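Local coordinates for protein membrane-bound protease PH1510 (Pyrococcus horikoshii OT3, PDB 3WWV) that is a membrane-bound serine protease that cleaves preferentially near hydrophobic or aromatic residues and degrades a stomatin homolog in vitro, seen here as its C-terminal OB-fold domain, at residues E24-V29 against L33-S38. Sequence-based numbering, arbitrary orientation.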
loop_
_atom_site.group_PDB
_atom_site.type_symbol
_atom_site.label_atom_id
_atom_site.label_comp_id
_atom_site.label_asym_id
_atom_site.label_seq_id
_atom_site.Cartn_x
_atom_site.Cartn_y
_atom_site.Cartn_z
ATOM N N GLU A 24 -9.156 11.321 -9.354
ATOM C CA GLU A 24 -7.866 12.003 -9.490
ATOM C C GLU A 24 -7.813 13.329 -8.723
ATOM O O GLU A 24 -8.819 14.016 -8.561
ATOM C CB GLU A 24 -7.524 12.216 -10.972
ATOM C CG GLU A 24 -7.188 10.926 -11.713
ATOM C CD GLU A 24 -6.965 11.113 -13.206
ATOM O OE1 GLU A 24 -7.793 11.773 -13.872
ATOM O OE2 GLU A 24 -5.961 10.575 -13.728
ATOM N N GLY A 25 -6.629 13.678 -8.242
ATOM C CA GLY A 25 -6.452 14.897 -7.454
ATOM C C GLY A 25 -5.008 15.107 -7.043
ATOM O O GLY A 25 -4.086 14.734 -7.770
ATOM N N MET A 26 -4.822 15.660 -5.852
ATOM C CA MET A 26 -3.529 16.125 -5.414
ATOM C C MET A 26 -3.322 15.736 -3.952
ATOM O O MET A 26 -4.218 15.928 -3.131
ATOM C CB MET A 26 -3.495 17.646 -5.572
ATOM C CG MET A 26 -2.127 18.245 -5.811
ATOM S SD MET A 26 -1.609 18.076 -7.522
ATOM C CE MET A 26 0.144 18.408 -7.358
ATOM N N ILE A 27 -2.159 15.177 -3.622
ATOM C CA ILE A 27 -1.837 14.859 -2.223
ATOM C C ILE A 27 -0.489 15.432 -1.786
ATOM O O ILE A 27 0.383 15.716 -2.613
ATOM C CB ILE A 27 -1.865 13.340 -1.898
ATOM C CG1 ILE A 27 -0.729 12.588 -2.608
ATOM C CG2 ILE A 27 -3.233 12.740 -2.180
ATOM C CD1 ILE A 27 -0.654 11.111 -2.253
ATOM N N LYS A 28 -0.329 15.600 -0.478
ATOM C CA LYS A 28 0.946 15.996 0.076
ATOM C C LYS A 28 1.581 14.787 0.752
ATOM O O LYS A 28 0.987 14.187 1.645
ATOM C CB LYS A 28 0.773 17.155 1.057
ATOM C CG LYS A 28 2.006 18.043 1.167
ATOM C CD LYS A 28 1.698 19.321 1.938
ATOM C CE LYS A 28 2.876 20.286 1.928
ATOM N NZ LYS A 28 3.123 20.852 0.569
ATOM N N VAL A 29 2.764 14.402 0.290
ATOM C CA VAL A 29 3.507 13.316 0.913
ATOM C C VAL A 29 4.895 13.828 1.237
ATOM O O VAL A 29 5.609 14.296 0.345
ATOM C CB VAL A 29 3.598 12.059 0.025
ATOM C CG1 VAL A 29 4.531 11.033 0.646
ATOM C CG2 VAL A 29 2.227 11.440 -0.162
ATOM N N LEU A 33 4.146 18.087 -3.019
ATOM C CA LEU A 33 2.857 17.910 -3.665
ATOM C C LEU A 33 2.977 16.872 -4.768
ATOM O O LEU A 33 3.910 16.921 -5.574
ATOM C CB LEU A 33 2.362 19.218 -4.262
ATOM C CG LEU A 33 1.885 20.341 -3.348
ATOM C CD1 LEU A 33 1.441 21.506 -4.221
ATOM C CD2 LEU A 33 0.751 19.880 -2.443
ATOM N N TRP A 34 2.025 15.939 -4.804
ATOM C CA TRP A 34 1.961 14.916 -5.844
ATOM C C TRP A 34 0.573 14.788 -6.470
ATOM O O TRP A 34 -0.443 14.953 -5.792
ATOM C CB TRP A 34 2.336 13.559 -5.261
ATOM C CG TRP A 34 3.779 13.356 -5.047
ATOM C CD1 TRP A 34 4.516 13.764 -3.978
ATOM C CD2 TRP A 34 4.677 12.651 -5.913
ATOM N NE1 TRP A 34 5.820 13.369 -4.129
ATOM C CE2 TRP A 34 5.947 12.686 -5.310
ATOM C CE3 TRP A 34 4.528 12.001 -7.148
ATOM C CZ2 TRP A 34 7.074 12.095 -5.900
ATOM C CZ3 TRP A 34 5.642 11.408 -7.731
ATOM C CH2 TRP A 34 6.898 11.460 -7.108
ATOM N N LYS A 35 0.544 14.476 -7.766
ATOM C CA LYS A 35 -0.670 14.020 -8.416
ATOM C C LYS A 35 -0.977 12.650 -7.835
ATOM O O LYS A 35 -0.063 11.862 -7.580
ATOM C CB LYS A 35 -0.477 13.904 -9.923
ATOM C CG LYS A 35 -0.466 15.219 -10.678
ATOM C CD LYS A 35 -0.253 14.982 -12.169
ATOM C CE LYS A 35 -0.746 16.168 -12.990
ATOM N NZ LYS A 35 -1.410 15.738 -14.259
ATOM N N ALA A 36 -2.257 12.370 -7.614
ATOM C CA ALA A 36 -2.666 11.105 -7.017
ATOM C C ALA A 36 -4.013 10.649 -7.552
ATOM O O ALA A 36 -4.807 11.460 -8.044
ATOM C CB ALA A 36 -2.693 11.204 -5.494
ATOM N N ARG A 37 -4.250 9.343 -7.449
ATOM C CA ARG A 37 -5.458 8.702 -7.961
ATOM C C ARG A 37 -5.857 7.613 -6.965
ATOM O O ARG A 37 -5.023 6.800 -6.586
ATOM C CB ARG A 37 -5.158 8.102 -9.344
ATOM C CG ARG A 37 -6.343 7.499 -10.077
ATOM C CD ARG A 37 -6.038 7.265 -11.557
ATOM N NE ARG A 37 -5.211 6.077 -11.812
ATOM C CZ ARG A 37 -4.056 6.067 -12.494
ATOM N NH1 ARG A 37 -3.542 7.177 -13.015
ATOM N NH2 ARG A 37 -3.411 4.923 -12.662
ATOM N N SER A 38 -7.106 7.606 -6.513
ATOM C CA SER A 38 -7.545 6.552 -5.608
ATOM C C SER A 38 -7.727 5.261 -6.387
ATOM O O SER A 38 -8.262 5.281 -7.493
ATOM C CB SER A 38 -8.833 6.924 -4.888
ATOM O OG SER A 38 -9.876 7.126 -5.811
#
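Ile27 meets Ala36 diagonally across two antiparallel strands, its CG2 lying 3.7 Å from the CB of Ala36 while CG1 and CD1 also close on that methyl. With CG1 set between the backbone N and the carbonyl carbon (chi1 68°), all three carbons beyond CB bear on the alanine methyl. Trp34 pairs directly with Ile27, with its CB 4.2 Å from Ile27 CG1; the indole lies toward the turn, where CD1 comes within 4.4 Å of Val29 CB. Leu60 and Val62 of strand 59-64 also pack on Ile27. The two strands, 24-29 and 32-38, form a beta hairpin of an OB fold, illustrating how a hairpin contributes one face to a hydrophobic core and turns the other outward. Two hydrogen-bonded pairs join its backbones: Ile27 with Trp34, nearly straight at 166° in both directions, and Gly25 with Ala36, whose returning bond from Ala36 N reaches Gly25 O from above the carbonyl plane. On the other face, Met26 bends at chi2 (80°) and folds over the Trp34 carbonyl, bringing CE to 3.9 Å from Leu33 CB. Lys28 NZ passes Leu33 CD2 and hydrogen-bonds to Gly31 O in the turn. At the open end of the hairpin, Glu24 and Arg37 run side by side, CG against CD at 3.8 Å; Glu24 OE2 stays 4.2 Å from Arg37 NH1, beyond a salt bridge, and the guanidinium pairs with Asp56 instead.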